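Local coordinates for NAD-dependent epimerase/dehydratase domain-containing protein (Ruegeria pomeroyi DSS-3, PDB 3IUS) that has no established function but, as a member of the NAD-dependent epimerase/dehydratase family, probably binds a nicotinamide adenine dinucleotide cofactor in a Rossmann-type domain, at residues A[57-61]-A[84-88]; A[75-81]-A[133-138]; A[94-98]-A[195-199]. One frame throughout, in Å; residues are numbered along the deposited sequence. Where two conformers were deposited one is given.

Contact 1: A[57-61]-A[84-88]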
ATOM      1  N   GLU A  57       8.851  -6.843  23.350  1.00 30.09           N
ATOM      2  CA  GLU A  57       7.959  -6.293  24.355  1.00 35.70           C
ATOM      3  C   GLU A  57       6.690  -5.801  23.677  1.00 33.57           C
ATOM      4  O   GLU A  57       6.711  -5.398  22.517  1.00 26.70           O
ATOM      5  CB  GLU A  57       8.629  -5.166  25.143  1.00 44.02           C
ATOM      6  CG  GLU A  57       9.693  -5.647  26.127  1.00 52.68           C
ATOM      7  CD  GLU A  57       9.192  -6.749  27.060  1.00 58.53           C
ATOM      8  OE1 GLU A  57       7.959  -6.873  27.250  1.00 58.52           O
ATOM      9  OE2 GLU A  57      10.040  -7.493  27.603  1.00 61.03           O
ATOM     10  N   GLU A  58       5.581  -5.856  24.401  1.00 35.50           N
ATOM     11  CA  GLU A  58       4.313  -5.389  23.874  1.00 32.53           C
ATOM     12  C   GLU A  58       4.349  -3.870  23.761  1.00 28.19           C
ATOM     13  O   GLU A  58       4.663  -3.181  24.728  1.00 26.98           O
ATOM     14  CB  GLU A  58       3.184  -5.838  24.800  1.00 36.19           C
ATOM     15  CG  GLU A  58       1.807  -5.362  24.398  1.00 43.38           C
ATOM     16  CD  GLU A  58       0.719  -5.933  25.293  1.00 48.39           C
ATOM     17  OE1 GLU A  58      -0.298  -5.238  25.517  1.00 47.30           O
ATOM     18  OE2 GLU A  58       0.888  -7.075  25.777  1.00 49.73           O
ATOM     19  N   PRO A  59       4.050  -3.336  22.564  1.00 27.60           N
ATOM     20  CA  PRO A  59       3.976  -1.882  22.401  1.00 24.03           C
ATOM     21  C   PRO A  59       2.860  -1.317  23.276  1.00 27.23           C
ATOM     22  O   PRO A  59       1.785  -1.917  23.352  1.00 26.87           O
ATOM     23  CB  PRO A  59       3.617  -1.709  20.920  1.00 27.34           C
ATOM     24  CG  PRO A  59       4.004  -2.993  20.272  1.00 30.59           C
ATOM     25  CD  PRO A  59       3.780  -4.049  21.306  1.00 30.99           C
ATOM     26  N   SER A  60       3.113  -0.190  23.931  1.00 24.92           N
ATOM     27  CA  SER A  60       2.108   0.426  24.790  1.00 23.88           C
ATOM     28  C   SER A  60       1.063   1.196  23.991  1.00 25.21           C
ATOM     29  O   SER A  60       1.378   1.834  22.989  1.00 26.38           O
ATOM     30  CB  SER A  60       2.759   1.362  25.800  1.00 25.29           C
ATOM     31  OG  SER A  60       1.765   1.999  26.586  1.00 25.40           O
ATOM     32  N   LEU A  61      -0.184   1.144  24.451  1.00 23.25           N
ATOM     33  CA  LEU A  61      -1.272   1.851  23.787  1.00 26.71           C
ATOM     34  C   LEU A  61      -1.640   3.112  24.546  1.00 27.91           C
ATOM     35  O   LEU A  61      -2.550   3.837  24.149  1.00 24.81           O
ATOM     36  CB  LEU A  61      -2.501   0.948  23.641  1.00 24.62           C
ATOM     37  CG  LEU A  61      -2.356  -0.214  22.659  1.00 27.20           C
ATOM     38  CD1 LEU A  61      -3.552  -1.158  22.732  1.00 26.60           C
ATOM     39  CD2 LEU A  61      -2.167   0.316  21.247  1.00 29.54           C
ATOM     40  N   LEU A  84      -2.591  -8.678  19.913  1.00 25.97           N
ATOM     41  CA  LEU A  84      -3.029  -7.523  20.686  1.00 27.50           C
ATOM     42  C   LEU A  84      -4.507  -7.191  20.510  1.00 23.73           C
ATOM     43  O   LEU A  84      -4.964  -6.148  20.970  1.00 25.55           O
ATOM     44  CB  LEU A  84      -2.189  -6.303  20.305  1.00 30.36           C
ATOM     45  CG  LEU A  84      -0.767  -6.246  20.865  1.00 33.98           C
ATOM     46  CD1 LEU A  84       0.091  -5.291  20.051  1.00 30.48           C
ATOM     47  CD2 LEU A  84      -0.798  -5.834  22.327  1.00 37.06           C
ATOM     48  N   GLY A  85      -5.245  -8.072  19.843  1.00 20.79           N
ATOM     49  CA  GLY A  85      -6.638  -7.814  19.518  1.00 23.45           C
ATOM     50  C   GLY A  85      -7.506  -7.512  20.725  1.00 21.87           C
ATOM     51  O   GLY A  85      -8.356  -6.620  20.680  1.00 21.79           O
ATOM     52  N   ASP A  86      -7.288  -8.256  21.806  1.00 25.11           N
ATOM     53  CA  ASP A  86      -8.034  -8.057  23.047  1.00 30.15           C
ATOM     54  C   ASP A  86      -7.876  -6.639  23.579  1.00 30.97           C
ATOM     55  O   ASP A  86      -8.851  -6.006  23.981  1.00 28.58           O
ATOM     56  CB  ASP A  86      -7.576  -9.053  24.119  1.00 36.00           C
ATOM     57  CG  ASP A  86      -8.126 -10.453  23.897  1.00 45.91           C
ATOM     58  OD1 ASP A  86      -8.665 -10.724  22.802  1.00 47.20           O
ATOM     59  OD2 ASP A  86      -8.019 -11.283  24.825  1.00 51.65           O
ATOM     60  N   GLN A  87      -6.640  -6.149  23.584  1.00 30.62           N
ATOM     61  CA  GLN A  87      -6.330  -4.827  24.123  1.00 26.48           C
ATOM     62  C   GLN A  87      -6.926  -3.725  23.255  1.00 25.29           C
ATOM     63  O   GLN A  87      -7.568  -2.797  23.751  1.00 23.59           O
ATOM     64  CB  GLN A  87      -4.813  -4.638  24.244  1.00 33.11           C
ATOM     65  CG  GLN A  87      -4.134  -5.539  25.283  1.00 34.87           C
ATOM     66  CD  GLN A  87      -3.613  -6.848  24.705  1.00 36.82           C
ATOM     67  OE1 GLN A  87      -4.156  -7.385  23.736  1.00 31.16           O
ATOM     68  NE2 GLN A  87      -2.549  -7.370  25.307  1.00 37.08           N
ATOM     69  N   ILE A  88      -6.713  -3.843  21.950  1.00 27.94           N
ATOM     70  CA  ILE A  88      -7.215  -2.869  20.995  1.00 25.03           C
ATOM     71  C   ILE A  88      -8.737  -2.742  21.081  1.00 20.39           C
ATOM     72  O   ILE A  88      -9.275  -1.636  21.084  1.00 22.03           O
ATOM     73  CB  ILE A  88      -6.782  -3.235  19.572  1.00 24.74           C
ATOM     74  CG1 ILE A  88      -5.274  -3.008  19.419  1.00 22.85           C
ATOM     75  CG2 ILE A  88      -7.548  -2.424  18.552  1.00 25.27           C
ATOM     76  CD1 ILE A  88      -4.721  -3.461  18.087  1.00 26.01           C
TER

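Contact 2: A[75-81]-A[133-138]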
ATOM      1  N   SER A  75      -1.709 -17.041   7.234  1.00 23.28           N
ATOM      2  CA  SER A  75      -2.854 -17.942   7.113  0.50 23.88           C
ATOM      3  C   SER A  75      -3.875 -17.770   8.237  1.00 23.53           C
ATOM      4  O   SER A  75      -5.015 -18.204   8.108  1.00 23.46           O
ATOM      5  CB  SER A  75      -2.396 -19.404   7.031  0.50 24.36           C
ATOM      6  OG  SER A  75      -1.718 -19.804   8.205  0.50 17.10           O
ATOM      7  N   GLY A  76      -3.469 -17.132   9.328  1.00 21.48           N
ATOM      8  CA  GLY A  76      -4.362 -16.917  10.454  1.00 24.69           C
ATOM      9  C   GLY A  76      -5.038 -15.565  10.390  1.00 26.62           C
ATOM     10  O   GLY A  76      -5.912 -15.252  11.204  1.00 28.43           O
ATOM     11  N   GLY A  77      -4.643 -14.762   9.407  1.00 20.31           N
ATOM     12  CA  GLY A  77      -5.164 -13.417   9.272  1.00 20.73           C
ATOM     13  C   GLY A  77      -4.179 -12.374   9.761  1.00 19.89           C
ATOM     14  O   GLY A  77      -2.994 -12.408   9.417  1.00 20.69           O
ATOM     15  N   ASP A  78      -4.664 -11.448  10.576  1.00 17.56           N
ATOM     16  CA  ASP A  78      -3.840 -10.317  10.997  1.00 17.50           C
ATOM     17  C   ASP A  78      -3.026 -10.578  12.260  1.00 20.73           C
ATOM     18  O   ASP A  78      -3.588 -10.837  13.321  1.00 19.24           O
ATOM     19  CB  ASP A  78      -4.699  -9.068  11.191  1.00 16.73           C
ATOM     20  CG  ASP A  78      -3.869  -7.829  11.439  1.00 16.87           C
ATOM     21  OD1 ASP A  78      -3.651  -7.066  10.474  1.00 22.44           O
ATOM     22  OD2 ASP A  78      -3.425  -7.624  12.590  1.00 17.17           O
ATOM     23  N   PRO A  79      -1.691 -10.474  12.148  1.00 23.25           N
ATOM     24  CA  PRO A  79      -0.753 -10.707  13.252  1.00 19.58           C
ATOM     25  C   PRO A  79      -0.889  -9.701  14.397  1.00 18.12           C
ATOM     26  O   PRO A  79      -0.648 -10.071  15.543  1.00 26.50           O
ATOM     27  CB  PRO A  79       0.621 -10.564  12.581  1.00 21.45           C
ATOM     28  CG  PRO A  79       0.359 -10.768  11.121  1.00 24.59           C
ATOM     29  CD  PRO A  79      -0.994 -10.203  10.880  1.00 22.30           C
ATOM     30  N   VAL A  80      -1.255  -8.455  14.097  1.00 18.22           N
ATOM     31  CA  VAL A  80      -1.422  -7.439  15.134  1.00 21.83           C
ATOM     32  C   VAL A  80      -2.623  -7.786  16.014  1.00 18.09           C
ATOM     33  O   VAL A  80      -2.536  -7.758  17.239  1.00 18.39           O
ATOM     34  CB  VAL A  80      -1.579  -6.016  14.545  1.00 22.78           C
ATOM     35  CG1 VAL A  80      -2.035  -5.033  15.620  1.00 17.98           C
ATOM     36  CG2 VAL A  80      -0.271  -5.548  13.916  1.00 19.57           C
ATOM     37  N   LEU A  81      -3.738  -8.134  15.383  1.00 20.60           N
ATOM     38  CA  LEU A  81      -4.924  -8.556  16.124  1.00 19.28           C
ATOM     39  C   LEU A  81      -4.666  -9.866  16.864  1.00 18.03           C
ATOM     40  O   LEU A  81      -5.185 -10.084  17.955  1.00 24.53           O
ATOM     41  CB  LEU A  81      -6.129  -8.703  15.188  1.00 17.36           C
ATOM     42  CG  LEU A  81      -6.742  -7.419  14.622  1.00 18.50           C
ATOM     43  CD1 LEU A  81      -7.844  -7.741  13.620  1.00 19.63           C
ATOM     44  CD2 LEU A  81      -7.269  -6.531  15.741  1.00 19.64           C
HETATM   45  N   MSE A 133      -9.425 -12.109   4.997  1.00 14.98           N
HETATM   46  CA  MSE A 133      -9.491 -12.537   6.390  1.00 19.68           C
HETATM   47  C   MSE A 133      -9.158 -11.380   7.315  1.00 21.28           C
HETATM   48  O   MSE A 133      -9.888 -11.086   8.263  1.00 16.09           O
HETATM   49  CB  MSE A 133      -8.451 -13.620   6.662  1.00 22.59           C
HETATM   50  CG  MSE A 133      -8.845 -15.056   6.425  1.00 31.58           C
HETATM   51 SE   MSE A 133      -7.665 -16.120   7.580  0.75 40.31          SE
HETATM   52  CE  MSE A 133      -8.559 -15.779   9.271  1.00 42.60           C
ATOM     53  N   ALA A 134      -8.014 -10.754   7.053  1.00 15.49           N
ATOM     54  CA  ALA A 134      -7.527  -9.665   7.898  1.00 17.02           C
ATOM     55  C   ALA A 134      -8.527  -8.513   7.928  1.00 15.50           C
ATOM     56  O   ALA A 134      -8.861  -8.003   9.000  1.00 16.99           O
ATOM     57  CB  ALA A 134      -6.160  -9.188   7.422  1.00 16.48           C
ATOM     58  N   GLU A 135      -9.023  -8.115   6.758  1.00 15.21           N
ATOM     59  CA  GLU A 135     -10.003  -7.033   6.695  1.00 15.03           C
ATOM     60  C   GLU A 135     -11.213  -7.355   7.554  1.00 15.05           C
ATOM     61  O   GLU A 135     -11.704  -6.503   8.287  1.00 17.19           O
ATOM     62  CB  GLU A 135     -10.485  -6.793   5.268  1.00 14.72           C
ATOM     63  CG  GLU A 135      -9.468  -6.140   4.353  1.00 15.68           C
ATOM     64  CD  GLU A 135     -10.132  -5.456   3.165  1.00 23.79           C
ATOM     65  OE1 GLU A 135     -11.336  -5.133   3.249  1.00 16.72           O
ATOM     66  OE2 GLU A 135      -9.461  -5.235   2.142  1.00 14.30           O
ATOM     67  N   GLN A 136     -11.697  -8.589   7.441  1.00 15.02           N
ATOM     68  CA  GLN A 136     -12.901  -9.009   8.154  1.00 16.80           C
ATOM     69  C   GLN A 136     -12.682  -8.997   9.660  1.00 18.67           C
ATOM     70  O   GLN A 136     -13.575  -8.623  10.430  1.00 15.39           O
ATOM     71  CB  GLN A 136     -13.361 -10.392   7.666  1.00 21.01           C
ATOM     72  CG  GLN A 136     -13.944 -10.364   6.246  1.00 19.50           C
ATOM     73  CD  GLN A 136     -13.995 -11.727   5.570  1.00 20.71           C
ATOM     74  OE1 GLN A 136     -13.535 -12.732   6.114  1.00 26.22           O
ATOM     75  NE2 GLN A 136     -14.561 -11.762   4.370  1.00 20.88           N
ATOM     76  N   GLN A 137     -11.491  -9.408  10.079  1.00 17.25           N
ATOM     77  CA  GLN A 137     -11.143  -9.403  11.498  1.00 15.90           C
ATOM     78  C   GLN A 137     -11.154  -7.978  12.050  1.00 16.07           C
ATOM     79  O   GLN A 137     -11.731  -7.711  13.104  1.00 16.27           O
ATOM     80  CB  GLN A 137      -9.789 -10.086  11.722  1.00 17.30           C
ATOM     81  CG  GLN A 137      -9.833 -11.588  11.495  1.00 19.42           C
ATOM     82  CD  GLN A 137      -8.452 -12.231  11.459  1.00 26.76           C
ATOM     83  OE1 GLN A 137      -7.435 -11.554  11.292  1.00 23.50           O
ATOM     84  NE2 GLN A 137      -8.418 -13.550  11.598  1.00 31.56           N
ATOM     85  N   TRP A 138     -10.533  -7.058  11.323  1.00 18.30           N
ATOM     86  CA  TRP A 138     -10.542  -5.657  11.724  1.00 15.88           C
ATOM     87  C   TRP A 138     -11.962  -5.083  11.748  1.00 15.87           C
ATOM     88  O   TRP A 138     -12.345  -4.414  12.702  1.00 15.84           O
ATOM     89  CB  TRP A 138      -9.627  -4.837  10.814  1.00 17.95           C
ATOM     90  CG  TRP A 138      -8.186  -4.995  11.168  1.00 16.05           C
ATOM     91  CD1 TRP A 138      -7.240  -5.705  10.482  1.00 21.88           C
ATOM     92  CD2 TRP A 138      -7.521  -4.432  12.302  1.00 19.75           C
ATOM     93  NE1 TRP A 138      -6.026  -5.618  11.120  1.00 18.17           N
ATOM     94  CE2 TRP A 138      -6.172  -4.842  12.242  1.00 20.31           C
ATOM     95  CE3 TRP A 138      -7.933  -3.622  13.363  1.00 17.63           C
ATOM     96  CZ2 TRP A 138      -5.235  -4.467  13.203  1.00 20.12           C
ATOM     97  CZ3 TRP A 138      -7.003  -3.251  14.317  1.00 19.26           C
ATOM     98  CH2 TRP A 138      -5.669  -3.673  14.229  1.00 25.09           C
TER
HETATM   99  O   HOH W   1      -5.550 -12.838  13.600  1.00 35.85           O

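Contact 3: A[94-98]-A[195-199]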
ATOM      1  N   GLN A  94     -10.938   5.073  22.643  1.00 30.50           N
ATOM      2  CA  GLN A  94      -9.923   6.096  22.853  0.50 27.30           C
ATOM      3  C   GLN A  94      -9.247   6.509  21.549  1.00 24.05           C
ATOM      4  O   GLN A  94      -8.590   7.546  21.489  1.00 24.65           O
ATOM      5  CB  GLN A  94      -8.902   5.669  23.911  0.50 26.62           C
ATOM      6  CG  GLN A  94      -7.993   4.539  23.500  0.50 25.04           C
ATOM      7  CD  GLN A  94      -7.320   3.892  24.690  0.50 26.03           C
ATOM      8  OE1 GLN A  94      -6.137   3.568  24.643  0.50 24.77           O
ATOM      9  NE2 GLN A  94      -8.075   3.704  25.773  0.50 26.66           N
ATOM     10  N   PHE A  95      -9.437   5.718  20.498  1.00 26.56           N
ATOM     11  CA  PHE A  95      -8.864   6.057  19.205  1.00 24.98           C
ATOM     12  C   PHE A  95      -9.783   6.983  18.430  1.00 24.54           C
ATOM     13  O   PHE A  95     -11.006   6.895  18.534  1.00 25.31           O
ATOM     14  CB  PHE A  95      -8.596   4.797  18.375  1.00 28.26           C
ATOM     15  CG  PHE A  95      -7.754   3.774  19.082  1.00 25.53           C
ATOM     16  CD1 PHE A  95      -6.429   4.043  19.392  1.00 27.96           C
ATOM     17  CD2 PHE A  95      -8.285   2.545  19.433  1.00 23.29           C
ATOM     18  CE1 PHE A  95      -5.648   3.101  20.045  1.00 25.57           C
ATOM     19  CE2 PHE A  95      -7.513   1.598  20.086  1.00 23.21           C
ATOM     20  CZ  PHE A  95      -6.191   1.877  20.392  1.00 25.55           C
ATOM     21  N   ARG A  96      -9.190   7.881  17.657  1.00 23.18           N
ATOM     22  CA  ARG A  96      -9.959   8.734  16.761  0.50 25.00           C
ATOM     23  C   ARG A  96      -9.982   8.129  15.366  1.00 26.24           C
ATOM     24  O   ARG A  96     -10.869   8.412  14.564  1.00 23.83           O
ATOM     25  CB  ARG A  96      -9.363  10.142  16.708  0.50 25.55           C
ATOM     26  CG  ARG A  96      -9.924  11.001  15.586  0.50 24.75           C
ATOM     27  CD  ARG A  96      -9.365  12.412  15.618  0.50 26.97           C
ATOM     28  NE  ARG A  96      -9.798  13.197  14.466  0.50 23.91           N
ATOM     29  CZ  ARG A  96     -11.020  13.697  14.321  0.50 25.61           C
ATOM     30  NH1 ARG A  96     -11.938  13.484  15.252  0.50 25.32           N
ATOM     31  NH2 ARG A  96     -11.326  14.403  13.242  0.50 28.17           N
ATOM     32  N   TRP A  97      -9.005   7.278  15.083  1.00 22.34           N
ATOM     33  CA  TRP A  97      -8.840   6.785  13.733  1.00 21.01           C
ATOM     34  C   TRP A  97      -7.933   5.568  13.732  1.00 19.84           C
ATOM     35  O   TRP A  97      -6.916   5.546  14.419  1.00 17.64           O
ATOM     36  CB  TRP A  97      -8.236   7.901  12.889  1.00 20.72           C
ATOM     37  CG  TRP A  97      -7.986   7.588  11.446  1.00 18.44           C
ATOM     38  CD1 TRP A  97      -8.818   7.842  10.392  1.00 15.81           C
ATOM     39  CD2 TRP A  97      -6.798   7.012  10.887  1.00 21.56           C
ATOM     40  NE1 TRP A  97      -8.225   7.446   9.213  1.00 18.97           N
ATOM     41  CE2 TRP A  97      -6.987   6.929   9.493  1.00 19.69           C
ATOM     42  CE3 TRP A  97      -5.599   6.551  11.432  1.00 21.40           C
ATOM     43  CZ2 TRP A  97      -6.014   6.409   8.634  1.00 22.26           C
ATOM     44  CZ3 TRP A  97      -4.636   6.028  10.579  1.00 16.80           C
ATOM     45  CH2 TRP A  97      -4.852   5.966   9.197  1.00 15.75           C
ATOM     46  N   VAL A  98      -8.338   4.547  12.986  1.00 18.18           N
ATOM     47  CA  VAL A  98      -7.506   3.376  12.757  1.00 17.42           C
ATOM     48  C   VAL A  98      -7.460   3.090  11.265  1.00 17.36           C
ATOM     49  O   VAL A  98      -8.494   3.044  10.604  1.00 17.17           O
ATOM     50  CB  VAL A  98      -8.052   2.140  13.495  1.00 19.95           C
ATOM     51  CG1 VAL A  98      -7.286   0.891  13.074  1.00 18.20           C
ATOM     52  CG2 VAL A  98      -8.005   2.350  15.014  1.00 21.65           C
ATOM     53  N   SER A 195      -7.800  11.070   5.314  1.00 16.07           N
ATOM     54  CA  SER A 195      -8.712  10.231   6.085  1.00 17.80           C
ATOM     55  C   SER A 195      -8.596  10.548   7.569  1.00 20.50           C
ATOM     56  O   SER A 195      -9.609  10.651   8.276  1.00 17.85           O
ATOM     57  CB  SER A 195      -8.434   8.746   5.827  1.00 17.86           C
ATOM     58  OG  SER A 195      -9.310   7.922   6.574  1.00 14.64           O
HETATM   59  N   MSE A 196      -7.364  10.711   8.046  1.00 17.56           N
HETATM   60  CA  MSE A 196      -7.159  11.162   9.424  1.00 25.56           C
HETATM   61  C   MSE A 196      -7.960  12.436   9.701  1.00 24.33           C
HETATM   62  O   MSE A 196      -8.534  12.595  10.776  1.00 27.12           O
HETATM   63  CB  MSE A 196      -5.671  11.387   9.721  1.00 26.82           C
HETATM   64  CG  MSE A 196      -4.929  10.157  10.227  1.00 27.08           C
HETATM   65 SE   MSE A 196      -3.023  10.182   9.785  0.70 35.63          SE
HETATM   66  CE  MSE A 196      -2.467   8.658  10.845  1.00 50.00           C
ATOM     67  N   ALA A 197      -8.014  13.334   8.720  1.00 24.65           N
ATOM     68  CA  ALA A 197      -8.708  14.613   8.889  1.00 29.90           C
ATOM     69  C   ALA A 197     -10.231  14.487   8.838  1.00 34.18           C
ATOM     70  O   ALA A 197     -10.947  15.227   9.523  1.00 35.40           O
ATOM     71  CB  ALA A 197      -8.222  15.627   7.858  1.00 27.21           C
ATOM     72  N   ARG A 198     -10.723  13.563   8.014  1.00 31.88           N
ATOM     73  CA  ARG A 198     -12.157  13.308   7.892  1.00 28.51           C
ATOM     74  C   ARG A 198     -12.496  11.842   8.180  1.00 16.62           C
ATOM     75  O   ARG A 198     -12.818  11.087   7.261  1.00 21.86           O
ATOM     76  CB  ARG A 198     -12.657  13.655   6.482  1.00 30.57           C
ATOM     77  CG  ARG A 198     -12.435  15.089   6.018  1.00 39.60           C
ATOM     78  CD  ARG A 198     -13.034  15.279   4.622  1.00 47.71           C
ATOM     79  NE  ARG A 198     -12.597  16.514   3.972  1.00 53.02           N
ATOM     80  CZ  ARG A 198     -12.868  16.836   2.708  1.00 52.26           C
ATOM     81  NH1 ARG A 198     -13.582  16.015   1.945  1.00 46.13           N
ATOM     82  NH2 ARG A 198     -12.427  17.982   2.203  1.00 51.60           N
ATOM     83  N   PRO A 199     -12.438  11.432   9.457  1.00 21.59           N
ATOM     84  CA  PRO A 199     -12.743  10.039   9.810  1.00 26.86           C
ATOM     85  C   PRO A 199     -14.172   9.610   9.461  1.00 27.23           C
ATOM     86  O   PRO A 199     -15.126  10.372   9.636  1.00 28.45           O
ATOM     87  CB  PRO A 199     -12.528  10.005  11.324  1.00 25.29           C
ATOM     88  CG  PRO A 199     -11.606  11.146  11.607  1.00 29.42           C
ATOM     89  CD  PRO A 199     -11.980  12.210  10.622  1.00 25.98           C
TER

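Contact 1: A[57-61]-A[84-88]
E58 lies along the buried L84 and brings its carboxylate beside the amide of Q87 at the outer side of this loop-to-helix contact. The CD2 methyl of L84 lies 3.3 Å from E58 CD and also touches CG and OE1, which places it along the outer half of the glutamate chain. Full extension brings this about: with chi1 at 177° and the chain extended beyond CG, E58 leaves its loop as a straight arm and delivers the carboxylate to the helix. There E58 OE1 comes to 3.1 Å from Q87 NE2, with the carboxylate and amide planes almost perpendicular (89°). Q87 bends at chi2 (92°), turning its amide back along the helix toward E58.

Deeper in, the contact is purely apolar. The other methyl of L84, CD1, packs at 4.1 Å against P59 CD. L61 CD1 fits against Q87 CB at 4.0 Å and I88 CG1 at 4.2 Å, its side chain crossing both of theirs at about a right angle. The two leucines reach across separately, L84 to E58 and P59, L61 to Q87 and I88. I88 N donates to L84 O (3.1 Å), linking the two residues within a turn where the helix is kinked.

W54 touches both P59 and L84, as does F11 of strand 7-11; L9 of the same strand meets L61. A formic acid molecule, probably from the crystallisation liquor, lies near E58. The loop holding 57-61 leads from strand 49-53 to strand 66-69, passing strand 7-11 on the way, and here it packs against helix 79-90, the crossover between parallel strands 66-69 and 97-103.

Contact 2: A[75-81]-A[133-138]
G77 and A134 bring the backbones closest, their CA atoms 4.6 Å apart where the loop before helix 79-90 meets helix 126-140. At the phi/psi of G77 (103°/-132°) a CB would collide with Q137 OE1 and with the preceding carbonyl, which accounts for glycine. The Q137 amide spans the loop by both its ends: NE2 donates to G76 O at 3.1 Å, and OE1 accepts from D78 N at 2.9 Å in its carbonyl plane. Beside it the selenomethionine M133 curls its CE methyl onto G76 O.

D78 is the N-cap of helix 79-90. Its OD2 receives L81 N through the anti lone pair (2.9 Å), with a weaker bond from V80 N. In Rossmann-type folds crossover helices begin beside the C-terminal edge of the parallel sheet, as helix 79-90 does here. The second oxygen, OD1, takes W138 NE1 at 2.9 Å; the bond lies in the indole plane but meets the carboxylate from above, the two planes being 83° apart. Over one face of the indole sits L81, whose CD1 stands 3.5 Å from the centroid of the W138 five-membered ring, a CH-pi contact, while V80 CG1 comes to the edge. A leucine in place of W138 would probably leave D78 OD1 without its indole donor and L81 without the ring face it rests on. Y100 of strand 97-103 stacks with W138, and I69 of strand 66-69 also touches it.

Contact 3: A[94-98]-A[195-199]
W97 NE1 donates to S195 OG over 2.9 Å, and the N-H points almost straight at the oxygen (172°). The hydroxyl lies within 5° of the indole plane, so the bond is made at the ring edge and leaves the faces for packing. Both partners extend toward it: in W97 the CG is anti to the backbone nitrogen (chi1 -180°), and S195 OG takes the same relation to its own.

One face of the indole is occupied by M196, a selenomethionine. Its CG sits 3.8 Å from the centroid of the W97 six-membered ring, close to the ring normal, a CH-pi contact. From there the extended chain rises over the ring: SE stands above the face at 4.6 Å from the same centroid, a Met-aromatic contact, and M196 CE returns toward the rim, staying above the plane, 3.4 Å from W97 CZ3. The two side chains cross at about a right angle. At the five-membered end P199 CB approaches W97 CD1 near the ring plane, at 4.4 Å. Nearer the surface, P199 CG lies over one face of the R96 guanidinium, offset toward its rim, a tentative contact because that arginine was modelled in two conformers.

H147 of strand 146-155 stacks with W97, while L20 and L24 of helix 15-24 meet M196. Strand 97-103 hydrogen-bonds with parallel neighbours through W97 to L67 and V98 to H147. The C-terminal turn of helix 185-197 is thus packed on the start of an inner strand, the helix-on-sheet layering of a Rossmann-type alpha/beta domain.

In the fold
Contacts 1 and 2 share helix 79-90: its first turn meets helix 126-140 in contact 2, and its later turns meet the 57-61 loop in contact 1. Their centres are about 15 Å apart, and I88 CD1 joins them, 4.0 Å from both V80 CG1 and W138 CH2. The centre of contact 3, on the following strand 97-103, is about 18 Å from that of contact 1 and 20 Å from that of contact 2. W97 and Y100, three residues apart on this strand, face opposite sides of the sheet, toward helices 185-197 and 126-140. Along the chain contact 2 crosses both others, while contact 3 opens after contact 1 closes. Contacts 1 and 2 pack one face of the central sheet and contact 3 the other, in the presumed nucleotide-binding domain.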